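Local coordinates for Cel44C (Paenibacillus polymyxa, PDB 2YIH), which hydrolyses xyloglucan, and probably other beta-1,4-glucans, as the glycoside hydrolase family 44 part of a longer multidomain protein, at residues G225-G230 with L277-D282; Q265-S270 with Y348-K353; S433-S438 with L449-K454; W478-N483 with L508-I513. The protein carries 8 engineered substitutions. All coordinates share one frame; numbering follows the deposited sequence.

Contact 1: G225-G230 with L277-D282; sequences GAEVFG and LLDVFD. Unlike the reference sequence in segment 225-230: Val228 (reference Ile).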
loop_
_atom_site.group_PDB
_atom_site.type_symbol
_atom_site.label_atom_id
_atom_site.label_comp_id
_atom_site.label_asym_id
_atom_site.label_seq_id
_atom_site.Cartn_x
_atom_site.Cartn_y
_atom_site.Cartn_z
ATOM N N GLY A 225 -13.165 -8.522 15.295
ATOM C CA GLY A 225 -11.969 -7.702 15.462
ATOM C C GLY A 225 -11.166 -7.552 14.178
ATOM O O GLY A 225 -10.219 -6.767 14.126
ATOM N N ALA A 226 -11.504 -8.330 13.153
ATOM C CA ALA A 226 -10.751 -8.224 11.869
ATOM C C ALA A 226 -11.055 -6.877 11.242
ATOM O O ALA A 226 -12.204 -6.440 11.271
ATOM C CB ALA A 226 -11.172 -9.340 10.917
ATOM N N GLU A 227 -10.058 -6.263 10.603
ATOM C CA GLU A 227 -10.233 -4.970 9.945
ATOM C C GLU A 227 -10.629 -5.185 8.502
ATOM O O GLU A 227 -9.948 -5.902 7.777
ATOM C CB GLU A 227 -8.932 -4.191 10.002
ATOM C CG GLU A 227 -8.558 -3.839 11.461
ATOM C CD GLU A 227 -7.299 -3.002 11.545
ATOM O OE1 GLU A 227 -6.288 -3.397 10.965
ATOM O OE2 GLU A 227 -7.380 -1.854 12.060
ATOM N N VAL A 228 -11.732 -4.566 8.098
ATOM C CA VAL A 228 -12.227 -4.688 6.706
ATOM C C VAL A 228 -11.793 -3.468 5.906
ATOM O O VAL A 228 -12.058 -2.309 6.308
ATOM C CB VAL A 228 -13.776 -4.875 6.692
ATOM C CG1 VAL A 228 -14.384 -4.603 5.279
ATOM C CG2 VAL A 228 -14.125 -6.290 7.238
ATOM N N PHE A 229 -11.160 -3.728 4.760
ATOM C CA PHE A 229 -10.576 -2.675 3.909
ATOM C C PHE A 229 -11.424 -2.577 2.640
ATOM O O PHE A 229 -11.715 -3.623 1.999
ATOM C CB PHE A 229 -9.190 -3.100 3.421
ATOM C CG PHE A 229 -8.102 -3.019 4.455
ATOM C CD1 PHE A 229 -8.202 -3.738 5.664
ATOM C CD2 PHE A 229 -6.966 -2.281 4.197
ATOM C CE1 PHE A 229 -7.164 -3.691 6.612
ATOM C CE2 PHE A 229 -5.905 -2.243 5.107
ATOM C CZ PHE A 229 -6.013 -2.954 6.308
ATOM N N GLY A 230 -11.819 -1.361 2.284
ATOM C CA GLY A 230 -12.531 -1.143 1.009
ATOM C C GLY A 230 -12.427 0.308 0.605
ATOM O O GLY A 230 -12.137 1.145 1.445
ATOM N N LEU A 277 -18.702 -1.600 9.682
ATOM C CA LEU A 277 -18.502 -2.504 8.535
ATOM C C LEU A 277 -17.322 -2.104 7.636
ATOM O O LEU A 277 -16.947 -2.854 6.726
ATOM C CB LEU A 277 -19.793 -2.550 7.712
ATOM C CG LEU A 277 -21.005 -3.131 8.442
ATOM C CD1 LEU A 277 -22.226 -3.076 7.539
ATOM C CD2 LEU A 277 -20.738 -4.580 8.905
ATOM N N LEU A 278 -16.756 -0.927 7.874
ATOM C CA LEU A 278 -15.574 -0.470 7.150
ATOM C C LEU A 278 -14.569 0.025 8.174
ATOM O O LEU A 278 -14.880 0.942 8.922
ATOM C CB LEU A 278 -15.921 0.666 6.175
ATOM C CG LEU A 278 -14.728 1.251 5.400
ATOM C CD1 LEU A 278 -14.209 0.237 4.350
ATOM C CD2 LEU A 278 -15.151 2.546 4.745
ATOM N N ASP A 279 -13.361 -0.543 8.179
ATOM C CA ASP A 279 -12.328 -0.104 9.096
ATOM C C ASP A 279 -11.298 0.780 8.426
ATOM O O ASP A 279 -10.767 1.695 9.057
ATOM C CB ASP A 279 -11.648 -1.316 9.732
ATOM C CG ASP A 279 -12.588 -2.050 10.635
ATOM O OD1 ASP A 279 -12.865 -1.477 11.721
ATOM O OD2 ASP A 279 -13.127 -3.098 10.210
ATOM N N VAL A 280 -10.993 0.491 7.153
ATOM C CA VAL A 280 -9.899 1.167 6.467
ATOM C C VAL A 280 -10.338 1.498 5.052
ATOM O O VAL A 280 -10.756 0.596 4.309
ATOM C CB VAL A 280 -8.635 0.264 6.391
ATOM C CG1 VAL A 280 -7.444 1.019 5.775
ATOM C CG2 VAL A 280 -8.265 -0.306 7.805
ATOM N N PHE A 281 -10.221 2.767 4.701
ATOM C CA PHE A 281 -10.554 3.219 3.358
ATOM C C PHE A 281 -9.309 3.018 2.532
ATOM O O PHE A 281 -8.232 3.510 2.890
ATOM C CB PHE A 281 -11.002 4.683 3.359
ATOM C CG PHE A 281 -11.507 5.144 2.009
ATOM C CD1 PHE A 281 -12.818 4.900 1.631
ATOM C CD2 PHE A 281 -10.645 5.770 1.107
ATOM C CE1 PHE A 281 -13.281 5.288 0.346
ATOM C CE2 PHE A 281 -11.089 6.161 -0.165
ATOM C CZ PHE A 281 -12.411 5.899 -0.547
ATOM N N ASP A 282 -9.457 2.216 1.469
ATOM C CA ASP A 282 -8.357 1.502 0.803
ATOM C C ASP A 282 -8.323 1.984 -0.660
ATOM O O ASP A 282 -9.316 1.843 -1.377
ATOM C CB ASP A 282 -8.706 0.009 0.877
ATOM C CG ASP A 282 -7.663 -0.905 0.226
ATOM O OD1 ASP A 282 -6.984 -0.470 -0.724
ATOM O OD2 ASP A 282 -7.551 -2.073 0.646
#
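The phenyl ring of Phe229 carries Val280 on one face: CB of the valine stands 3.8 Å from the ring centroid, almost on the ring normal, in a CH-pi contact. Its two methyls spread over the same face, CG1 3.7 Å from Phe229 CE2 and CG2 above the CE1 side. The edge is polar by comparison. Glu227 O lies there in the ring plane, and Asp282 OD2 approaches Phe229 CD2 at 3.6 Å, its carboxylate turned 76° from the ring, while OD1 of the same aspartate is bound to Thr357. The backbones carrying these side chains form a parallel pairing of neighbouring strands in the closed (beta/alpha)8 barrel of the catalytic domain, Phe229 and Val280 facing the barrel interior and Phe281 the surrounding helix 258-273. Gly230 N donates to Val280 O at 3.0 Å, and Gly230 O receives Asp282 N from well above its carbonyl plane. Where strand 280-282 begins, Val228 O takes two donors, Asp279 N (2.9 Å) and Val280 N (3.1 Å). Asp279, with CG anti to its carbonyl carbon (chi1 -67°), brings OD2 back to Val228 N at 2.9 Å in a nearly straight bond on the anti side of the carboxylate. This OD2 also forms a salt bridge with Lys220, so its negative charge is probably well compensated, and a side chain continues the pairing where the regular strand has not yet started.

Contact 2: Q265-S270 with Y348-K353; sequences QMRLSS and YYPGTK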
loop_
_atom_site.group_PDB
_atom_site.type_symbol
_atom_site.label_atom_id
_atom_site.label_comp_id
_atom_site.label_asym_id
_atom_site.label_seq_id
_atom_site.Cartn_x
_atom_site.Cartn_y
_atom_site.Cartn_z
ATOM N N GLN A 265 -22.288 6.009 2.834
ATOM C CA GLN A 265 -23.178 4.842 2.722
ATOM C C GLN A 265 -22.711 3.692 3.602
ATOM O O GLN A 265 -23.542 3.001 4.199
ATOM C CB GLN A 265 -23.315 4.371 1.253
ATOM C CG GLN A 265 -24.063 5.394 0.350
ATOM C CD GLN A 265 -25.491 5.684 0.825
ATOM O OE1 GLN A 265 -25.883 6.851 1.036
ATOM N NE2 GLN A 265 -26.220 4.630 1.108
ATOM N N MET A 266 -21.397 3.514 3.737
ATOM C CA MET A 266 -20.869 2.485 4.647
ATOM C C MET A 266 -21.139 2.863 6.113
ATOM O O MET A 266 -21.495 2.000 6.925
ATOM C CB MET A 266 -19.377 2.181 4.386
ATOM C CG MET A 266 -19.116 1.537 2.992
ATOM S SD MET A 266 -19.976 -0.044 2.810
ATOM C CE MET A 266 -18.940 -1.118 3.834
ATOM N N ARG A 267 -21.048 4.152 6.404
ATOM C CA ARG A 267 -21.397 4.656 7.747
ATOM C C ARG A 267 -22.865 4.397 8.065
ATOM O O ARG A 267 -23.194 3.843 9.121
ATOM C CB ARG A 267 -21.054 6.131 7.863
ATOM C CG ARG A 267 -21.158 6.600 9.287
ATOM C CD ARG A 267 -21.661 7.945 9.334
ATOM N NE ARG A 267 -21.712 8.400 10.726
ATOM C CZ ARG A 267 -21.521 9.661 11.066
ATOM N NH1 ARG A 267 -21.286 10.544 10.126
ATOM N NH2 ARG A 267 -21.543 10.033 12.349
ATOM N N LEU A 268 -23.745 4.726 7.112
ATOM C CA LEU A 268 -25.191 4.463 7.246
ATOM C C LEU A 268 -25.508 2.983 7.412
ATOM O O LEU A 268 -26.274 2.584 8.305
ATOM C CB LEU A 268 -25.953 4.997 6.026
ATOM C CG LEU A 268 -26.175 6.488 5.870
ATOM C CD1 LEU A 268 -26.528 6.853 4.427
ATOM C CD2 LEU A 268 -27.307 6.902 6.798
ATOM N N SER A 269 -24.925 2.133 6.549
ATOM C CA SER A 269 -25.162 0.716 6.663
ATOM C C SER A 269 -24.664 0.140 7.994
ATOM O O SER A 269 -25.293 -0.752 8.573
ATOM C CB SER A 269 -24.517 -0.020 5.481
ATOM O OG SER A 269 -25.116 0.407 4.249
ATOM N N SER A 270 -23.559 0.694 8.502
ATOM C CA SER A 270 -23.002 0.259 9.775
ATOM C C SER A 270 -23.943 0.620 10.926
ATOM O O SER A 270 -24.140 -0.189 11.843
ATOM C CB SER A 270 -21.613 0.882 9.986
ATOM O OG SER A 270 -20.694 0.381 9.019
ATOM N N TYR A 348 -16.935 12.037 6.531
ATOM C CA TYR A 348 -18.051 11.133 6.208
ATOM C C TYR A 348 -18.057 9.787 6.912
ATOM O O TYR A 348 -19.101 9.127 6.975
ATOM C CB TYR A 348 -18.162 10.936 4.695
ATOM C CG TYR A 348 -18.722 12.134 3.976
ATOM C CD1 TYR A 348 -20.084 12.424 4.029
ATOM C CD2 TYR A 348 -17.890 12.977 3.245
ATOM C CE1 TYR A 348 -20.625 13.519 3.331
ATOM C CE2 TYR A 348 -18.419 14.100 2.560
ATOM C CZ TYR A 348 -19.783 14.342 2.607
ATOM O OH TYR A 348 -20.309 15.421 1.922
ATOM N N TYR A 349 -16.928 9.358 7.485
ATOM C CA TYR A 349 -16.967 8.174 8.343
ATOM C C TYR A 349 -15.866 8.286 9.378
ATOM O O TYR A 349 -14.849 7.633 9.294
ATOM C CB TYR A 349 -16.867 6.847 7.565
ATOM C CG TYR A 349 -17.352 5.621 8.345
ATOM C CD1 TYR A 349 -17.490 5.634 9.733
ATOM C CD2 TYR A 349 -17.636 4.412 7.679
ATOM C CE1 TYR A 349 -17.997 4.518 10.416
ATOM C CE2 TYR A 349 -18.067 3.294 8.352
ATOM C CZ TYR A 349 -18.261 3.353 9.721
ATOM O OH TYR A 349 -18.706 2.237 10.396
ATOM N N PRO A 350 -16.067 9.171 10.351
ATOM C CA PRO A 350 -15.034 9.478 11.319
ATOM C C PRO A 350 -14.455 8.218 11.939
ATOM O O PRO A 350 -15.181 7.288 12.262
ATOM C CB PRO A 350 -15.796 10.285 12.381
ATOM C CG PRO A 350 -16.874 10.994 11.558
ATOM C CD PRO A 350 -17.264 10.028 10.490
ATOM N N GLY A 351 -13.137 8.212 12.123
ATOM C CA GLY A 351 -12.460 7.119 12.792
ATOM C C GLY A 351 -11.958 6.074 11.810
ATOM O O GLY A 351 -11.198 5.190 12.177
ATOM N N THR A 352 -12.462 6.126 10.573
ATOM C CA THR A 352 -11.977 5.187 9.538
ATOM C C THR A 352 -10.512 5.500 9.183
ATOM O O THR A 352 -10.149 6.683 9.120
ATOM C CB THR A 352 -12.857 5.359 8.274
ATOM O OG1 THR A 352 -14.218 5.133 8.665
ATOM C CG2 THR A 352 -12.438 4.354 7.186
ATOM N N LYS A 353 -9.677 4.471 8.986
ATOM C CA LYS A 353 -8.254 4.671 8.667
ATOM C C LYS A 353 -8.082 4.766 7.147
ATOM O O LYS A 353 -9.036 4.596 6.379
ATOM C CB LYS A 353 -7.418 3.504 9.231
ATOM C CG LYS A 353 -7.691 3.239 10.745
ATOM C CD LYS A 353 -7.083 1.877 11.202
ATOM C CE LYS A 353 -7.525 1.502 12.660
ATOM N NZ LYS A 353 -6.785 0.237 13.135
HETATM O O HOH W 1 -21.393 10.416 7.158
#
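This is a helix-to-loop contact in the outer layer of the (beta/alpha)8 barrel, where helix 258-273 is packed against the turn that leads from helix 337-348 into barrel strand 353-359. Such alpha-beta turns lie at the N-terminal ends of barrel strands, the end of the fold opposite to the one where barrel enzymes carry their active sites, and this contact lies away from the glycan site. Tyr349, the residue at which the chain leaves helical geometry, supplies most of the loop's surface. Its ring lies with one face against the helix backbone: Arg267 CA sits over that face in a CH-pi contact, 3.8 Å from the centroid. The arginine's aliphatic part continues across the same ring, CB 3.8 Å from Tyr349 CG and Arg267 CG 3.8 Å from Tyr349 CD1. CG of Tyr349 is anti to the backbone N (chi1 -161°), which sends the ring along the helix until OH lies 3.0 Å from Ser270 OG. That serine is already engaged twice, giving its proton to Met266 O and accepting from Leu277 N, so it ties the helix to the approach of strand 280-285. The loop itself is fixed by a type II turn from Tyr349 to Thr352, with Thr352 OG1 donating to Tyr349 O at 2.7 Å. Farther out, Pro350 CD lies over one face of the Arg267 guanidinium. At the edge of this group a water accepts from Arg267 NH1 at 3.0 Å and donates to Tyr348 O at 2.6 Å.

Contact 3: S433-S438 with L449-K454; sequences SSVHAS and LVVMNK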
loop_
_atom_site.group_PDB
_atom_site.type_symbol
_atom_site.label_atom_id
_atom_site.label_comp_id
_atom_site.label_asym_id
_atom_site.label_seq_id
_atom_site.Cartn_x
_atom_site.Cartn_y
_atom_site.Cartn_z
ATOM N N SER A 433 15.715 19.094 -2.179
ATOM C CA SER A 433 15.913 18.193 -1.028
ATOM C C SER A 433 14.572 17.730 -0.467
ATOM O O SER A 433 13.533 18.363 -0.703
ATOM C CB SER A 433 16.697 18.877 0.099
ATOM O OG SER A 433 15.880 19.852 0.772
ATOM N N SER A 434 14.622 16.630 0.280
ATOM C CA SER A 434 13.543 16.275 1.195
ATOM C C SER A 434 14.192 15.726 2.450
ATOM O O SER A 434 15.327 15.220 2.415
ATOM C CB SER A 434 12.650 15.196 0.580
ATOM O OG SER A 434 11.941 15.742 -0.517
ATOM N N VAL A 435 13.481 15.804 3.570
ATOM C CA VAL A 435 14.060 15.375 4.833
ATOM C C VAL A 435 12.945 14.961 5.812
ATOM O O VAL A 435 11.865 15.567 5.856
ATOM C CB VAL A 435 14.915 16.528 5.465
ATOM C CG1 VAL A 435 14.045 17.785 5.623
ATOM C CG2 VAL A 435 15.535 16.056 6.802
ATOM N N HIS A 436 13.196 13.869 6.504
ATOM C CA HIS A 436 12.243 13.312 7.461
ATOM C C HIS A 436 12.966 12.937 8.732
ATOM O O HIS A 436 14.042 12.349 8.682
ATOM C CB HIS A 436 11.634 12.069 6.841
ATOM C CG HIS A 436 10.948 12.348 5.538
ATOM N ND1 HIS A 436 9.773 13.061 5.452
ATOM C CD2 HIS A 436 11.292 12.023 4.269
ATOM C CE1 HIS A 436 9.431 13.181 4.180
ATOM N NE2 HIS A 436 10.338 12.555 3.441
ATOM N N ALA A 437 12.362 13.256 9.878
ATOM C CA ALA A 437 13.023 13.036 11.153
ATOM C C ALA A 437 12.160 12.199 12.068
ATOM O O ALA A 437 10.939 12.213 11.970
ATOM C CB ALA A 437 13.344 14.408 11.844
ATOM N N SER A 438 12.801 11.490 12.988
ATOM C CA SER A 438 12.035 10.669 13.934
ATOM C C SER A 438 12.852 10.381 15.175
ATOM O O SER A 438 14.082 10.430 15.133
ATOM C CB SER A 438 11.623 9.332 13.287
ATOM O OG SER A 438 12.765 8.604 12.879
ATOM N N LEU A 449 17.514 10.876 11.040
ATOM C CA LEU A 449 17.212 11.819 9.966
ATOM C C LEU A 449 17.418 11.114 8.647
ATOM O O LEU A 449 18.485 10.538 8.422
ATOM C CB LEU A 449 18.157 13.022 9.986
ATOM C CG LEU A 449 18.335 13.754 11.303
ATOM C CD1 LEU A 449 19.344 14.897 11.061
ATOM C CD2 LEU A 449 17.006 14.300 11.855
ATOM N N VAL A 450 16.407 11.126 7.789
ATOM C CA VAL A 450 16.599 10.642 6.398
ATOM C C VAL A 450 16.567 11.872 5.505
ATOM O O VAL A 450 15.626 12.679 5.563
ATOM C CB VAL A 450 15.515 9.585 5.995
ATOM C CG1 VAL A 450 15.551 9.330 4.449
ATOM C CG2 VAL A 450 15.756 8.287 6.719
ATOM N N VAL A 451 17.658 12.096 4.779
ATOM C CA VAL A 451 17.788 13.273 3.926
ATOM C C VAL A 451 18.195 12.860 2.502
ATOM O O VAL A 451 18.919 11.864 2.293
ATOM C CB VAL A 451 18.784 14.304 4.536
ATOM C CG1 VAL A 451 20.208 13.719 4.669
ATOM C CG2 VAL A 451 18.773 15.617 3.726
ATOM N N MET A 452 17.697 13.577 1.517
ATOM C CA MET A 452 18.039 13.224 0.141
ATOM C C MET A 452 18.240 14.435 -0.740
ATOM O O MET A 452 17.588 15.462 -0.544
ATOM C CB MET A 452 16.983 12.287 -0.454
ATOM C CG MET A 452 15.602 12.935 -0.658
ATOM S SD MET A 452 14.235 11.794 -0.349
ATOM C CE MET A 452 14.307 11.735 1.464
ATOM N N ASN A 453 19.135 14.291 -1.725
ATOM C CA ASN A 453 19.340 15.288 -2.767
ATOM C C ASN A 453 18.793 14.776 -4.099
ATOM O O ASN A 453 19.307 13.773 -4.648
ATOM C CB ASN A 453 20.856 15.566 -2.886
ATOM C CG ASN A 453 21.171 16.728 -3.824
ATOM O OD1 ASN A 453 20.332 17.167 -4.601
ATOM N ND2 ASN A 453 22.424 17.166 -3.801
ATOM N N LYS A 454 17.745 15.451 -4.587
ATOM C CA LYS A 454 17.049 15.101 -5.831
ATOM C C LYS A 454 17.695 15.758 -7.058
ATOM O O LYS A 454 17.311 15.477 -8.205
ATOM C CB LYS A 454 15.579 15.538 -5.752
ATOM C CG LYS A 454 14.768 14.829 -4.654
ATOM C CD LYS A 454 13.359 15.390 -4.534
ATOM C CE LYS A 454 13.321 16.599 -3.617
ATOM N NZ LYS A 454 11.979 17.224 -3.621
HETATM O O HOH W 2 10.222 18.013 -0.949
#
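Met452 and Ser434 are cross-strand neighbours on one face of the beta hairpin of strands 433-439 and 446-453, part of the beta-sandwich domain beside the barrel, and the methionine lies folded over its neighbour. Its CB packs on Thr509 O of the next strand. CG occupies the crowded position between the backbone N and the carbonyl carbon (chi1 67°), where it meets Ser434 O at 3.8 Å and Ser434 CB. SD continues over the serine, 3.9 Å from Ser434 CB. Bent at both chi2 and chi3, the chain brings CE against Ser434 O and, in another direction, the imidazole of His436, 4.1 Å from His436 CD2. That histidine is held by bonds of NE2 to Asp375 and ND1 to Lys382; with Met452 touching Thr374 and Asp375, this face of the hairpin lies against helix 367-382. The backbone ladder pairs Ser434 with Met452, and His436 with Val450, through two hydrogen bonds each, the longest Ser434 N to Met452 O at 3.3 Å. The other face, made by Val435, Ala437, Leu449 and Val451, looks toward strand 9-22, and there Ala437 CB meets Leu449 CD2 at 3.7 Å.

Contact 4: W478-N483 with L508-I513; sequences WGFDKN and LTAYHI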
loop_
_atom_site.group_PDB
_atom_site.type_symbol
_atom_site.label_atom_id
_atom_site.label_comp_id
_atom_site.label_asym_id
_atom_site.label_seq_id
_atom_site.Cartn_x
_atom_site.Cartn_y
_atom_site.Cartn_z
ATOM N N TRP A 478 24.564 6.297 6.930
ATOM C CA TRP A 478 24.471 5.180 5.947
ATOM C C TRP A 478 23.745 5.743 4.734
ATOM O O TRP A 478 22.954 6.669 4.860
ATOM C CB TRP A 478 23.628 4.037 6.509
ATOM C CG TRP A 478 24.300 3.205 7.618
ATOM C CD1 TRP A 478 24.966 2.007 7.476
ATOM C CD2 TRP A 478 24.297 3.503 9.014
ATOM N NE1 TRP A 478 25.394 1.559 8.723
ATOM C CE2 TRP A 478 24.996 2.465 9.674
ATOM C CE3 TRP A 478 23.792 4.560 9.767
ATOM C CZ2 TRP A 478 25.169 2.442 11.062
ATOM C CZ3 TRP A 478 23.973 4.549 11.163
ATOM C CH2 TRP A 478 24.655 3.492 11.794
ATOM N N GLY A 479 23.995 5.220 3.545
ATOM C CA GLY A 479 23.349 5.828 2.390
ATOM C C GLY A 479 23.423 4.968 1.156
ATOM O O GLY A 479 24.085 3.954 1.145
ATOM N N PHE A 480 22.714 5.384 0.110
ATOM C CA PHE A 480 22.863 4.766 -1.211
ATOM C C PHE A 480 22.851 5.898 -2.203
ATOM O O PHE A 480 22.483 7.021 -1.865
ATOM C CB PHE A 480 21.746 3.727 -1.510
ATOM C CG PHE A 480 20.333 4.309 -1.580
ATOM C CD1 PHE A 480 19.875 4.943 -2.745
ATOM C CD2 PHE A 480 19.444 4.179 -0.497
ATOM C CE1 PHE A 480 18.555 5.455 -2.844
ATOM C CE2 PHE A 480 18.131 4.681 -0.574
ATOM C CZ PHE A 480 17.661 5.270 -1.753
ATOM N N ASP A 481 23.311 5.638 -3.409
ATOM C CA ASP A 481 23.366 6.668 -4.421
ATOM C C ASP A 481 23.350 6.003 -5.797
ATOM O O ASP A 481 23.003 4.818 -5.901
ATOM C CB ASP A 481 24.615 7.561 -4.220
ATOM C CG ASP A 481 25.945 6.806 -4.385
ATOM O OD1 ASP A 481 25.960 5.661 -4.896
ATOM O OD2 ASP A 481 27.022 7.450 -4.117
ATOM N N LYS A 482 23.705 6.737 -6.849
ATOM C CA LYS A 482 23.635 6.184 -8.208
ATOM C C LYS A 482 24.677 5.107 -8.488
ATOM O O LYS A 482 24.566 4.363 -9.469
ATOM C CB LYS A 482 23.759 7.291 -9.253
ATOM C CG LYS A 482 25.195 7.679 -9.558
ATOM C CD LYS A 482 25.231 8.826 -10.559
ATOM C CE LYS A 482 26.673 9.242 -10.842
ATOM N NZ LYS A 482 26.687 10.387 -11.807
ATOM N N ASN A 483 25.699 5.036 -7.646
ATOM C CA ASN A 483 26.806 4.101 -7.871
ATOM C C ASN A 483 26.560 2.752 -7.208
ATOM O O ASN A 483 27.143 1.739 -7.614
ATOM C CB ASN A 483 28.114 4.690 -7.321
ATOM C CG ASN A 483 28.468 6.007 -7.977
ATOM O OD1 ASN A 483 28.695 7.020 -7.291
ATOM N ND2 ASN A 483 28.400 6.034 -9.294
ATOM N N LEU A 508 21.710 13.059 -6.272
ATOM C CA LEU A 508 21.135 11.707 -6.366
ATOM C C LEU A 508 21.655 10.797 -5.255
ATOM O O LEU A 508 22.081 9.677 -5.508
ATOM C CB LEU A 508 21.427 11.118 -7.752
ATOM C CG LEU A 508 20.879 12.017 -8.880
ATOM C CD1 LEU A 508 21.259 11.518 -10.299
ATOM C CD2 LEU A 508 19.367 12.213 -8.781
ATOM N N THR A 509 21.588 11.261 -4.005
ATOM C CA THR A 509 22.063 10.474 -2.840
ATOM C C THR A 509 21.028 10.559 -1.714
ATOM O O THR A 509 20.405 11.609 -1.534
ATOM C CB THR A 509 23.390 11.038 -2.308
ATOM O OG1 THR A 509 24.347 11.015 -3.371
ATOM C CG2 THR A 509 23.934 10.258 -1.143
ATOM N N ALA A 510 20.812 9.444 -1.019
ATOM C CA ALA A 510 19.951 9.448 0.172
ATOM C C ALA A 510 20.769 8.934 1.337
ATOM O O ALA A 510 21.457 7.929 1.192
ATOM C CB ALA A 510 18.743 8.548 -0.055
ATOM N N TYR A 511 20.701 9.613 2.483
ATOM C CA TYR A 511 21.388 9.153 3.701
ATOM C C TYR A 511 20.379 8.990 4.831
ATOM O O TYR A 511 19.376 9.750 4.907
ATOM C CB TYR A 511 22.411 10.191 4.207
ATOM C CG TYR A 511 23.617 10.455 3.312
ATOM C CD1 TYR A 511 24.488 9.416 2.971
ATOM C CD2 TYR A 511 23.944 11.768 2.924
ATOM C CE1 TYR A 511 25.628 9.658 2.205
ATOM C CE2 TYR A 511 25.064 12.026 2.116
ATOM C CZ TYR A 511 25.904 10.957 1.778
ATOM O OH TYR A 511 27.008 11.204 0.997
ATOM N N HIS A 512 20.709 8.068 5.733
ATOM C CA HIS A 512 20.070 7.950 7.044
ATOM C C HIS A 512 21.146 8.277 8.063
ATOM O O HIS A 512 22.174 7.591 8.157
ATOM C CB HIS A 512 19.572 6.511 7.269
ATOM C CG HIS A 512 18.718 6.308 8.505
ATOM N ND1 HIS A 512 17.714 5.367 8.540
ATOM C CD2 HIS A 512 18.741 6.876 9.740
ATOM C CE1 HIS A 512 17.158 5.351 9.745
ATOM N NE2 HIS A 512 17.773 6.248 10.498
ATOM N N ILE A 513 20.943 9.394 8.745
ATOM C CA ILE A 513 21.869 9.863 9.808
ATOM C C ILE A 513 21.285 9.526 11.190
ATOM O O ILE A 513 20.111 9.783 11.438
ATOM C CB ILE A 513 22.038 11.376 9.707
ATOM C CG1 ILE A 513 22.608 11.732 8.315
ATOM C CG2 ILE A 513 22.929 11.914 10.840
ATOM C CD1 ILE A 513 22.574 13.200 7.961
HETATM O O HOH W 3 26.859 9.892 -3.275
HETATM O O HOH W 4 24.597 9.500 -6.920
#
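Phe480 and Ala510 form the close-packed half of this contact. The alanine CB lies over one face of the phenyl ring, 4.1 Å from the centroid and 3.8 Å from Phe480 CZ. The ring is carried there by a chi1 of 64°, which sets CG between the backbone N and the carbonyl carbon, and its surroundings include Ala403 and Leu407 of helix 399-409. One pair farther, Gly479 lets Tyr511 come close, CD1 of the tyrosine reaching Gly479 CA at 3.8 Å, while Trp478 O lies in plane at the edge of the tyrosine ring. Trp478 and His512 finish this half with two backbone bonds, and His512 O meets the edge of the indole near CE3. Beyond Phe480 the pairing gives way to water. One molecule donates both to Asp481 OD2 at 2.6 Å and to Thr509 OG1 (2.8 Å), itself bonded to Pro507 O; another links Lys482 N to Leu508 O, with Lys482 and Asn483 exposed alongside. Asp481 OD1 accepts from Asn483 N in an Asx turn, the donor well above the carboxylate plane. Opposite Asn453 stand two residues, Leu508 and Thr509: a G1 beta bulge within the antiparallel sheet of the beta-sandwich domain.

Overall arrangement
From the N terminus, contact 1 opens first: 225-230 is joined to 277-282 across a largely helical excursion. Contact 2 begins inside that loop, at 265-270, and closes beyond it, at 348-353, so the two cross. They touch directly, through the Glu227-Lys353 salt bridge; together they join two adjacent barrel strands and link helix 258-273 to the loop leading into the next strand. Contacts 3 and 4 follow in series, in the beta-sandwich domain: contact 3 closes a short hairpin, contact 4 a longer, strand-rich loop. These are laterally joined, since strands 446-453 and 509-516 are neighbours in one sheet. Nearest atoms of contacts 1 and 3 are about 20 Å apart, with no touch between the two groups.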